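Local coordinates for protein epidermin modifying enzyme EPID (Staphylococcus epidermidis, PDB 1G63) that catalyses the FMN-dependent oxidative decarboxylation of the C-terminal cysteine residue of the epidermin precursor peptide, leaving a carbon-carbon double bond, at residues N19-E24 with I160-I165; Q27-V32 with H74-V79; K89-I94 with D131-N136; N69-H74 with Y107-I112. All blocks are in the same frame, centred on the assembly; numbering follows the deposited sequence.

How the interactions relate
From the N terminus, helix 18-25 opens the longest loop, which interaction 1 closes 136 residues later where the chain leaves hairpin strand 156-161 for helix 165-172. The other three nest inside it. Interaction 2 joins the turn before strand 32-36 to strand 76-82, and it closes before interaction 3 opens. Interaction 4 crosses both: its first segment shares His74 with interaction 2, and its second leads into strand 110-114, hydrogen-bonded to strand 76-82. Interaction 3 sets the ends of helices 84-91 and 124-134 together, with Leu133 and Ile90 resting on Ile112 and Leu110 of interaction 4. Interactions 1 and 2 touch through Ile22 and Val32, whereas interactions 1 and 3 lie on opposite sides of the chain's centre.

Interaction 1 of 4, residues N19-E24 with I160-I165; sequences NHYIVE and ITMPNI
Tyr21 reaches from helix 18-25 to the loop beyond strand 156-161 and donates a hydrogen bond to a main-chain carbonyl, with OH 2.7 Å from Pro163 O. The acceptor lies at the edge of the phenol ring, near its plane. Seen from the carbonyl, the C=O...OH angle is 141° and the hydroxyl is tilted by 16° from the carbonyl plane. The tyrosine hydroxyl is bordered by aliphatic carbon: Tyr21 OH lies 3.4 Å from Met162 CB and 3.5 Å from Pro163 CD. The methionine chain, bent at chi2 and chi3, crosses the tyrosine at about a right angle. One helical turn on, Glu24 approaches Ile165, but the two side chains are modelled too close together for the details of their contact to be trusted.

Farther out, Asn164 occupies the N-cap position of helix 165-172, its OD1 accepting from the backbone N of Glu166, so the carbonyl that Tyr21 holds belongs to the residue just before the N-cap. Met162 also packs on Asn115, a residue of the FMN pocket, while neighbouring His20 meets His20 of a second subunit. The single directed bond from Tyr21 OH to Pro163 O thus ties helix 18-25 to the lead-in of helix 165-172 and fixes the position of the tyrosine hydroxyl by polar geometry.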
# COMPACT_ATOMS: atom_id res chain seq x y z
N ASN B 19 22.29 -22.42 -10.28
CA ASN B 19 23.33 -21.59 -10.88
C ASN B 19 24.53 -22.41 -11.31
O ASN B 19 25.18 -22.09 -12.30
CB ASN B 19 23.76 -20.49 -9.90
CG ASN B 19 24.23 -21.04 -8.56
OD1 ASN B 19 23.44 -21.58 -7.78
ND2 ASN B 19 25.53 -20.91 -8.29
N HIS B 20 24.83 -23.47 -10.57
CA HIS B 20 25.97 -24.33 -10.90
C HIS B 20 25.78 -25.01 -12.25
O HIS B 20 26.73 -25.13 -13.03
CB HIS B 20 26.16 -25.41 -9.83
CG HIS B 20 26.59 -24.87 -8.50
ND1 HIS B 20 27.66 -24.02 -8.35
CD2 HIS B 20 26.09 -25.06 -7.26
CE1 HIS B 20 27.81 -23.72 -7.07
NE2 HIS B 20 26.87 -24.34 -6.39
N TYR B 21 24.57 -25.47 -12.53
CA TYR B 21 24.30 -26.13 -13.79
C TYR B 21 24.43 -25.15 -14.95
O TYR B 21 24.95 -25.50 -16.01
CB TYR B 21 22.89 -26.73 -13.81
CG TYR B 21 22.72 -27.96 -12.95
CD1 TYR B 21 22.47 -27.86 -11.59
CD2 TYR B 21 22.82 -29.23 -13.51
CE1 TYR B 21 22.33 -29.00 -10.80
CE2 TYR B 21 22.68 -30.37 -12.73
CZ TYR B 21 22.44 -30.25 -11.38
OH TYR B 21 22.29 -31.38 -10.61
N ILE B 22 23.97 -23.92 -14.74
CA ILE B 22 24.01 -22.90 -15.78
C ILE B 22 25.40 -22.65 -16.32
O ILE B 22 25.66 -22.82 -17.51
CB ILE B 22 23.42 -21.58 -15.26
CG1 ILE B 22 21.96 -21.80 -14.87
CG2 ILE B 22 23.54 -20.51 -16.33
CD1 ILE B 22 21.31 -20.59 -14.21
N VAL B 23 26.31 -22.24 -15.44
CA VAL B 23 27.67 -21.95 -15.85
C VAL B 23 28.32 -23.16 -16.54
O VAL B 23 29.07 -23.01 -17.51
CB VAL B 23 28.53 -21.51 -14.64
CG1 VAL B 23 28.41 -22.53 -13.52
CG2 VAL B 23 29.99 -21.33 -15.07
N GLU B 24 28.00 -24.35 -16.05
CA GLU B 24 28.54 -25.58 -16.61
C GLU B 24 28.00 -25.83 -18.02
O GLU B 24 28.76 -26.10 -18.95
CB GLU B 24 28.18 -26.76 -15.70
CG GLU B 24 29.01 -28.00 -15.95
CD GLU B 24 30.37 -27.93 -15.29
OE1 GLU B 24 31.21 -28.80 -15.57
OE2 GLU B 24 30.59 -27.00 -14.48
N ILE B 160 17.21 -39.99 -3.27
CA ILE B 160 17.46 -39.59 -4.66
C ILE B 160 18.39 -38.37 -4.60
O ILE B 160 18.35 -37.60 -3.64
CB ILE B 160 16.14 -39.27 -5.45
CG1 ILE B 160 15.76 -37.81 -5.29
CG2 ILE B 160 14.99 -40.17 -5.01
CD1 ILE B 160 16.20 -36.95 -6.44
N THR B 161 19.25 -38.22 -5.60
CA THR B 161 20.17 -37.10 -5.62
C THR B 161 20.12 -36.35 -6.94
O THR B 161 19.52 -36.80 -7.91
CB THR B 161 21.63 -37.57 -5.41
OG1 THR B 161 22.00 -38.46 -6.46
CG2 THR B 161 21.76 -38.29 -4.08
N MET B 162 20.76 -35.19 -6.97
CA MET B 162 20.80 -34.38 -8.18
C MET B 162 21.74 -35.00 -9.22
O MET B 162 22.77 -35.59 -8.89
CB MET B 162 21.25 -32.95 -7.83
CG MET B 162 20.16 -32.09 -7.15
SD MET B 162 18.87 -31.42 -8.26
CE MET B 162 17.99 -32.79 -8.55
N PRO B 163 21.38 -34.87 -10.51
CA PRO B 163 22.18 -35.42 -11.61
C PRO B 163 23.52 -34.68 -11.79
O PRO B 163 23.57 -33.46 -11.72
CB PRO B 163 21.29 -35.22 -12.84
CG PRO B 163 19.92 -34.94 -12.28
CD PRO B 163 20.21 -34.16 -11.03
N ASN B 164 24.58 -35.44 -12.04
CA ASN B 164 25.90 -34.86 -12.30
C ASN B 164 25.75 -34.18 -13.67
O ASN B 164 24.92 -34.59 -14.48
CB ASN B 164 26.94 -35.99 -12.33
CG ASN B 164 28.30 -35.53 -12.81
OD1 ASN B 164 28.53 -35.35 -14.01
ND2 ASN B 164 29.23 -35.33 -11.87
N ILE B 165 26.54 -33.14 -13.94
CA ILE B 165 26.42 -32.43 -15.22
C ILE B 165 26.73 -33.34 -16.42
O ILE B 165 26.25 -33.11 -17.53
CB ILE B 165 27.32 -31.17 -15.24
CG1 ILE B 165 26.69 -30.10 -16.13
CG2 ILE B 165 28.72 -31.52 -15.71
CD1 ILE B 165 26.68 -30.40 -17.60

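Interaction 2 of 4, residues Q27-V32 with H74-V79; sequences QHFDEV and HEYILV
Phe29 and Tyr76 meet as a T-shaped aromatic pair, the whole of the direct side-chain contact between the turn 27-32 and strand 76-82. Their ring centroids are 5.3 Å apart and the planes stand at 75° to each other. Phenylalanine supplies the edge: its CE2 sits 3.7 Å above the plane of the Tyr76 ring, displaced toward the rim on the side of CD1 and CE1. Tyr76 CD1 and CE1 are each 3.8 Å from Phe29 CE2, while the adjacent Phe29 CD2 is 4.0 Å from Tyr76 CD1. In such a pair the slightly positive ring hydrogens face the electron-rich face of the partner. Each side chain has CG opposite its own carbonyl carbon (chi1 -56° in Phe29), and the two cross at about a right angle.

Apolar neighbours pack round the pair. Leu169 and Val172 of helix 165-172 touch Phe29 and Tyr76 respectively, and Phe29 also rests on Leu5 of strand 5-9.

Charged groups lie farther apart. The acidic groups of Asp30 and Glu75 do not touch, and Glu31 has a long, weak ion pair with Lys4.

Strand 5-9 runs between strands 32-36 and 76-82, so the aromatic pair bridges over a central strand on the side covered by the C-terminal helix, an arrangement belonging to the parallel, Rossmann-like alpha/beta fold of this flavoprotein.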
# COMPACT_ATOMS: atom_id res chain seq x y z
N GLN B 27 28.93 -23.96 -21.46
CA GLN B 27 30.08 -24.38 -22.24
C GLN B 27 29.76 -25.35 -23.36
O GLN B 27 30.59 -25.57 -24.24
CB GLN B 27 31.12 -25.01 -21.31
CG GLN B 27 31.57 -24.10 -20.19
CD GLN B 27 32.63 -24.75 -19.32
OE1 GLN B 27 32.41 -25.82 -18.74
NE2 GLN B 27 33.79 -24.11 -19.22
N HIS B 28 28.57 -25.93 -23.35
CA HIS B 28 28.20 -26.88 -24.39
C HIS B 28 27.06 -26.40 -25.29
O HIS B 28 26.88 -26.94 -26.38
CB HIS B 28 27.81 -28.23 -23.77
CG HIS B 28 28.85 -28.81 -22.86
ND1 HIS B 28 29.14 -28.28 -21.62
CD2 HIS B 28 29.67 -29.88 -23.02
CE1 HIS B 28 30.09 -29.00 -21.05
NE2 HIS B 28 30.43 -29.98 -21.87
N PHE B 29 26.31 -25.40 -24.85
CA PHE B 29 25.19 -24.89 -25.64
C PHE B 29 25.32 -23.40 -25.95
O PHE B 29 25.68 -22.61 -25.08
CB PHE B 29 23.86 -25.16 -24.92
CG PHE B 29 23.63 -26.62 -24.61
CD1 PHE B 29 24.21 -27.20 -23.48
CD2 PHE B 29 22.86 -27.42 -25.45
CE1 PHE B 29 24.03 -28.56 -23.20
CE2 PHE B 29 22.68 -28.77 -25.18
CZ PHE B 29 23.26 -29.34 -24.05
N ASP B 30 25.02 -23.04 -27.20
CA ASP B 30 25.11 -21.66 -27.66
C ASP B 30 24.58 -20.68 -26.64
O ASP B 30 25.18 -19.65 -26.35
CB ASP B 30 24.33 -21.49 -28.97
CG ASP B 30 24.91 -22.33 -30.10
OD1 ASP B 30 24.19 -22.56 -31.09
OD2 ASP B 30 26.08 -22.76 -29.99
N GLU B 31 23.42 -21.02 -26.09
CA GLU B 31 22.77 -20.21 -25.07
C GLU B 31 22.11 -21.14 -24.07
O GLU B 31 21.74 -22.27 -24.39
CB GLU B 31 21.69 -19.32 -25.70
CG GLU B 31 22.16 -17.94 -26.13
CD GLU B 31 21.03 -17.08 -26.67
OE1 GLU B 31 19.92 -17.13 -26.10
OE2 GLU B 31 21.25 -16.35 -27.65
N VAL B 32 21.99 -20.66 -22.84
CA VAL B 32 21.32 -21.40 -21.79
C VAL B 32 20.49 -20.36 -21.06
O VAL B 32 21.01 -19.50 -20.34
CB VAL B 32 22.31 -22.09 -20.84
CG1 VAL B 32 23.40 -21.14 -20.45
CG2 VAL B 32 21.58 -22.60 -19.60
N HIS B 74 14.37 -22.64 -28.85
CA HIS B 74 15.25 -23.60 -28.21
C HIS B 74 15.22 -24.99 -28.83
O HIS B 74 14.20 -25.44 -29.35
CB HIS B 74 14.91 -23.72 -26.71
CG HIS B 74 15.08 -22.45 -25.94
ND1 HIS B 74 14.12 -21.46 -25.90
CD2 HIS B 74 16.12 -21.99 -25.20
CE1 HIS B 74 14.55 -20.45 -25.17
NE2 HIS B 74 15.77 -20.74 -24.74
N GLU B 75 16.35 -25.67 -28.78
CA GLU B 75 16.46 -27.02 -29.32
C GLU B 75 16.24 -28.03 -28.20
O GLU B 75 15.78 -29.14 -28.44
CB GLU B 75 17.84 -27.22 -29.96
CG GLU B 75 17.99 -26.52 -31.32
CD GLU B 75 19.37 -26.72 -31.93
OE1 GLU B 75 19.81 -27.88 -32.08
OE2 GLU B 75 20.02 -25.70 -32.28
N TYR B 76 16.57 -27.63 -26.98
CA TYR B 76 16.40 -28.50 -25.83
C TYR B 76 15.71 -27.76 -24.69
O TYR B 76 16.01 -26.60 -24.41
CB TYR B 76 17.75 -29.01 -25.32
CG TYR B 76 18.69 -29.45 -26.41
CD1 TYR B 76 19.43 -28.52 -27.13
CD2 TYR B 76 18.85 -30.80 -26.73
CE1 TYR B 76 20.30 -28.91 -28.14
CE2 TYR B 76 19.71 -31.21 -27.74
CZ TYR B 76 20.44 -30.26 -28.44
OH TYR B 76 21.31 -30.65 -29.45
N ILE B 77 14.77 -28.44 -24.04
CA ILE B 77 14.05 -27.87 -22.92
C ILE B 77 14.14 -28.85 -21.76
O ILE B 77 13.64 -29.97 -21.84
CB ILE B 77 12.57 -27.62 -23.26
CG1 ILE B 77 12.48 -26.64 -24.43
CG2 ILE B 77 11.83 -27.06 -22.05
CD1 ILE B 77 11.06 -26.37 -24.90
N LEU B 78 14.82 -28.44 -20.70
CA LEU B 78 15.00 -29.28 -19.53
C LEU B 78 14.18 -28.76 -18.36
O LEU B 78 14.10 -27.55 -18.14
CB LEU B 78 16.47 -29.30 -19.09
CG LEU B 78 17.57 -29.97 -19.91
CD1 LEU B 78 17.57 -29.47 -21.35
CD2 LEU B 78 18.90 -29.70 -19.24
N VAL B 79 13.56 -29.66 -17.62
CA VAL B 79 12.84 -29.25 -16.44
C VAL B 79 13.77 -29.79 -15.36
O VAL B 79 13.80 -30.98 -15.06
CB VAL B 79 11.42 -29.86 -16.39
CG1 VAL B 79 11.49 -31.33 -16.59
CG2 VAL B 79 10.76 -29.52 -15.06

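Interaction 3 of 4, residues K89-I94 with D131-N136; sequences KIANGI and DLLKNN
The backbones of Ala91 and Leu133 come within 5.8 Å at their CA atoms, where the last turns of helices 84-91 and 124-134 meet. Helix 84-91 finishes in a Schellman motif. Gly93, with a positive phi of 72°, is its C-prime residue; Ile94 N bonds back to Lys89 O and Gly93 N to Ile90 O. The other helix ends at Lys134, after which Asn135 leaves helical geometry. Both helices belong to the Rossmann-like alpha/beta fold and pack on one face of strand 110-114, where Ile90 rests on Leu110 and Leu133 on Ile112.

Between the helices the contact is aliphatic, and the small alanine side chain probably helps them approach closely. Leu133 lays its CD2 branch over the helix backbone, 3.6 Å from Ala91 CA, while its CG packs 3.9 Å from Ala91 CB. Leu133 CD2 also touches Ile90 CG2 at 4.0 Å, the two side chains crossing at about a right angle, so one methyl group lies against two consecutive residues. Leu132 takes the neighbouring place: with CG opposite the backbone N (chi1 -172°), it brings CD2 to 3.7 Å from Ala91 O.

The surroundings continue into the dodecamer, since Phe125 of a third subunit packs on Leu133 and Lys128 of that subunit on Leu132. Within the chain, Lys89 forms a salt bridge with Asp96, a residue lining an FMN pocket. At the end of helix 124-134, the side chain of Asn136 turns back, ND2 donating to Leu132 O at 2.7 Å with an N-H...O angle of 167°.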
# COMPACT_ATOMS: atom_id res chain seq x y z
N LYS B 89 1.54 -32.35 -13.63
CA LYS B 89 0.78 -31.38 -14.41
C LYS B 89 1.07 -31.61 -15.90
O LYS B 89 0.16 -31.65 -16.72
CB LYS B 89 1.17 -29.95 -14.04
CG LYS B 89 0.54 -29.41 -12.77
CD LYS B 89 0.97 -27.97 -12.57
CE LYS B 89 0.15 -27.26 -11.51
NZ LYS B 89 0.58 -25.85 -11.41
N ILE B 90 2.34 -31.73 -16.24
CA ILE B 90 2.72 -31.94 -17.63
C ILE B 90 2.06 -33.21 -18.18
O ILE B 90 1.52 -33.20 -19.28
CB ILE B 90 4.24 -32.06 -17.78
CG1 ILE B 90 4.89 -30.75 -17.34
CG2 ILE B 90 4.60 -32.40 -19.22
CD1 ILE B 90 6.41 -30.77 -17.35
N ALA B 91 2.10 -34.28 -17.39
CA ALA B 91 1.51 -35.55 -17.79
C ALA B 91 0.01 -35.41 -18.09
O ALA B 91 -0.53 -36.12 -18.94
CB ALA B 91 1.72 -36.59 -16.69
N ASN B 92 -0.67 -34.50 -17.38
CA ASN B 92 -2.10 -34.29 -17.58
C ASN B 92 -2.43 -33.09 -18.46
O ASN B 92 -3.58 -32.71 -18.60
CB ASN B 92 -2.83 -34.14 -16.24
CG ASN B 92 -2.89 -35.44 -15.46
OD1 ASN B 92 -2.08 -35.67 -14.56
ND2 ASN B 92 -3.86 -36.29 -15.79
N GLY B 93 -1.41 -32.49 -19.06
CA GLY B 93 -1.64 -31.35 -19.94
C GLY B 93 -2.03 -30.07 -19.24
O GLY B 93 -2.49 -29.11 -19.86
N ILE B 94 -1.86 -30.04 -17.92
CA ILE B 94 -2.21 -28.84 -17.18
C ILE B 94 -1.12 -27.80 -17.34
O ILE B 94 0.04 -28.04 -17.01
CB ILE B 94 -2.43 -29.17 -15.71
CG1 ILE B 94 -3.67 -30.03 -15.60
CG2 ILE B 94 -2.60 -27.89 -14.88
CD1 ILE B 94 -3.86 -30.55 -14.26
N ASP B 131 5.06 -43.02 -16.40
CA ASP B 131 4.95 -44.03 -17.44
C ASP B 131 4.26 -43.38 -18.63
O ASP B 131 4.71 -43.52 -19.78
CB ASP B 131 4.12 -45.22 -16.96
CG ASP B 131 4.84 -46.05 -15.90
OD1 ASP B 131 4.15 -46.82 -15.19
OD2 ASP B 131 6.09 -45.94 -15.80
N LEU B 132 3.19 -42.65 -18.36
CA LEU B 132 2.45 -41.98 -19.41
C LEU B 132 3.35 -41.06 -20.23
O LEU B 132 3.28 -41.02 -21.46
CB LEU B 132 1.30 -41.18 -18.80
CG LEU B 132 0.31 -40.57 -19.78
CD1 LEU B 132 -0.29 -41.64 -20.67
CD2 LEU B 132 -0.79 -39.86 -19.00
N LEU B 133 4.21 -40.31 -19.54
CA LEU B 133 5.12 -39.39 -20.21
C LEU B 133 6.11 -40.12 -21.11
O LEU B 133 6.34 -39.72 -22.25
CB LEU B 133 5.88 -38.56 -19.17
CG LEU B 133 5.08 -37.50 -18.41
CD1 LEU B 133 5.89 -37.00 -17.23
CD2 LEU B 133 4.71 -36.36 -19.34
N LYS B 134 6.70 -41.18 -20.58
CA LYS B 134 7.67 -41.98 -21.32
C LYS B 134 7.05 -42.64 -22.56
O LYS B 134 7.65 -42.64 -23.63
CB LYS B 134 8.28 -43.04 -20.41
CG LYS B 134 9.22 -42.48 -19.37
CD LYS B 134 9.80 -43.57 -18.49
CE LYS B 134 10.91 -43.01 -17.61
NZ LYS B 134 11.49 -44.04 -16.69
N ASN B 135 5.85 -43.19 -22.41
CA ASN B 135 5.18 -43.85 -23.52
C ASN B 135 4.66 -42.84 -24.52
O ASN B 135 3.93 -43.19 -25.44
CB ASN B 135 4.01 -44.69 -23.00
CG ASN B 135 4.46 -45.84 -22.11
OD1 ASN B 135 3.64 -46.50 -21.47
ND2 ASN B 135 5.77 -46.09 -22.07
N ASN B 136 5.03 -41.58 -24.35
CA ASN B 136 4.59 -40.53 -25.25
C ASN B 136 5.71 -39.63 -25.73
O ASN B 136 5.49 -38.46 -26.05
CB ASN B 136 3.48 -39.70 -24.60
CG ASN B 136 2.12 -40.36 -24.70
OD1 ASN B 136 1.52 -40.40 -25.78
ND2 ASN B 136 1.63 -40.90 -23.59

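Interaction 4 of 4, residues N69-H74 with Y107-I112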
# COMPACT_ATOMS: atom_id res chain seq x y z
N ASN B 69 7.10 -18.73 -29.22
CA ASN B 69 8.40 -18.25 -29.64
C ASN B 69 9.48 -18.81 -28.73
O ASN B 69 10.57 -19.16 -29.19
CB ASN B 69 8.44 -16.72 -29.61
CG ASN B 69 7.64 -16.10 -30.73
OD1 ASN B 69 7.41 -14.89 -30.74
ND2 ASN B 69 7.23 -16.93 -31.70
N ILE B 70 9.19 -18.88 -27.43
CA ILE B 70 10.16 -19.41 -26.48
C ILE B 70 10.52 -20.84 -26.88
O ILE B 70 11.69 -21.21 -26.89
CB ILE B 70 9.59 -19.39 -25.04
CG1 ILE B 70 9.43 -17.94 -24.58
CG2 ILE B 70 10.51 -20.15 -24.09
CD1 ILE B 70 8.81 -17.78 -23.20
N VAL B 71 9.52 -21.63 -27.24
CA VAL B 71 9.74 -23.01 -27.63
C VAL B 71 10.51 -23.13 -28.95
O VAL B 71 11.41 -23.96 -29.07
CB VAL B 71 8.39 -23.77 -27.74
CG1 VAL B 71 8.60 -25.14 -28.39
CG2 VAL B 71 7.79 -23.93 -26.34
N GLU B 72 10.16 -22.31 -29.94
CA GLU B 72 10.83 -22.35 -31.23
C GLU B 72 12.28 -21.88 -31.11
O GLU B 72 13.14 -22.29 -31.90
CB GLU B 72 10.10 -21.49 -32.26
CG GLU B 72 8.64 -21.87 -32.45
CD GLU B 72 7.94 -21.07 -33.54
OE1 GLU B 72 8.09 -19.82 -33.56
OE2 GLU B 72 7.24 -21.69 -34.37
N ASN B 73 12.55 -21.03 -30.12
CA ASN B 73 13.88 -20.49 -29.90
C ASN B 73 14.85 -21.46 -29.24
O ASN B 73 16.02 -21.15 -29.07
CB ASN B 73 13.79 -19.22 -29.05
CG ASN B 73 15.12 -18.51 -28.90
OD1 ASN B 73 15.43 -17.95 -27.84
ND2 ASN B 73 15.92 -18.53 -29.97
N HIS B 74 14.37 -22.64 -28.85
CA HIS B 74 15.25 -23.60 -28.21
C HIS B 74 15.22 -24.99 -28.83
O HIS B 74 14.20 -25.44 -29.35
CB HIS B 74 14.91 -23.72 -26.71
CG HIS B 74 15.08 -22.45 -25.94
ND1 HIS B 74 14.12 -21.46 -25.90
CD2 HIS B 74 16.12 -21.99 -25.20
CE1 HIS B 74 14.55 -20.45 -25.17
NE2 HIS B 74 15.77 -20.74 -24.74
N TYR B 107 6.62 -30.43 -25.84
CA TYR B 107 6.76 -31.81 -25.37
C TYR B 107 7.77 -32.63 -26.17
O TYR B 107 8.37 -33.58 -25.65
CB TYR B 107 5.40 -32.53 -25.39
CG TYR B 107 4.78 -32.68 -26.77
CD1 TYR B 107 4.29 -31.57 -27.45
CD2 TYR B 107 4.70 -33.93 -27.39
CE1 TYR B 107 3.72 -31.69 -28.72
CE2 TYR B 107 4.13 -34.06 -28.66
CZ TYR B 107 3.65 -32.94 -29.32
OH TYR B 107 3.08 -33.06 -30.57
N GLN B 108 7.97 -32.27 -27.43
CA GLN B 108 8.90 -32.99 -28.29
C GLN B 108 10.38 -32.71 -28.00
O GLN B 108 11.23 -33.51 -28.36
CB GLN B 108 8.58 -32.69 -29.75
CG GLN B 108 7.23 -33.25 -30.18
CD GLN B 108 6.75 -32.73 -31.53
OE1 GLN B 108 6.47 -31.54 -31.69
NE2 GLN B 108 6.66 -33.63 -32.50
N LYS B 109 10.68 -31.60 -27.33
CA LYS B 109 12.06 -31.23 -26.99
C LYS B 109 12.27 -31.29 -25.48
O LYS B 109 13.26 -30.77 -24.96
CB LYS B 109 12.38 -29.80 -27.43
CG LYS B 109 11.92 -29.40 -28.80
CD LYS B 109 12.19 -27.92 -29.03
CE LYS B 109 11.71 -27.47 -30.39
NZ LYS B 109 11.95 -26.04 -30.61
N LEU B 110 11.34 -31.93 -24.78
CA LEU B 110 11.38 -31.99 -23.33
C LEU B 110 12.20 -33.09 -22.65
O LEU B 110 12.12 -34.27 -23.01
CB LEU B 110 9.94 -32.05 -22.82
CG LEU B 110 9.61 -31.54 -21.42
CD1 LEU B 110 10.04 -30.09 -21.28
CD2 LEU B 110 8.11 -31.69 -21.19
N PHE B 111 12.99 -32.70 -21.66
CA PHE B 111 13.81 -33.62 -20.87
C PHE B 111 13.55 -33.35 -19.38
O PHE B 111 13.85 -32.27 -18.87
CB PHE B 111 15.30 -33.43 -21.17
CG PHE B 111 15.67 -33.69 -22.61
CD1 PHE B 111 15.43 -32.73 -23.59
CD2 PHE B 111 16.25 -34.90 -22.98
CE1 PHE B 111 15.76 -32.97 -24.92
CE2 PHE B 111 16.59 -35.16 -24.31
CZ PHE B 111 16.34 -34.18 -25.28
N ILE B 112 13.00 -34.33 -18.69
CA ILE B 112 12.67 -34.19 -17.28
C ILE B 112 13.63 -34.84 -16.29
O ILE B 112 13.93 -36.03 -16.40
CB ILE B 112 11.25 -34.72 -17.02
CG1 ILE B 112 10.24 -33.95 -17.88
CG2 ILE B 112 10.91 -34.63 -15.54
CD1 ILE B 112 8.83 -34.46 -17.77
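The ammonium nitrogen of Lys109 is held by two main-chain carbonyls, that of Val71 in the last turn of helix 67-72 and that of His74 in the turn that follows, with NZ 2.6 Å from Val71 O and also 2.6 Å from His74 O. The two bonds differ in direction. Toward His74 O the nitrogen lies almost in line with the carbonyl bond, at 171°, whereas it stands above the carbonyl plane of Val71. Val71 O is itself shared: His74 N, 3.2 Å from it, arrives from the opposite face of that plane.

The lysine reaches this place because its chain is fully extended beyond CG, running past His74 O, which lies 3.2 Å from Lys109 CD. A positive charge here probably interacts favourably with the carbonyl-rich C-terminal end of the helix.

In this Rossmann-like alpha/beta fold, helix 67-72 leads into strand 76-82 of the parallel sheet, and Lys109 stands just before the adjacent strand 110-114, so its side chain joins the helix-to-strand turn to the start of a neighbouring strand. Helix 67-72 also carries the active-site residue His67, and the side chain of Val71 is about 6 Å from that of His67.

His74 is anchored from its ring as well. Its ND1 donates to Ile70 O at 2.6 Å, with the acceptor in the ring plane and an N-H...O angle of 165°, and NE2 is hydrogen-bonded to Asn33 OD1.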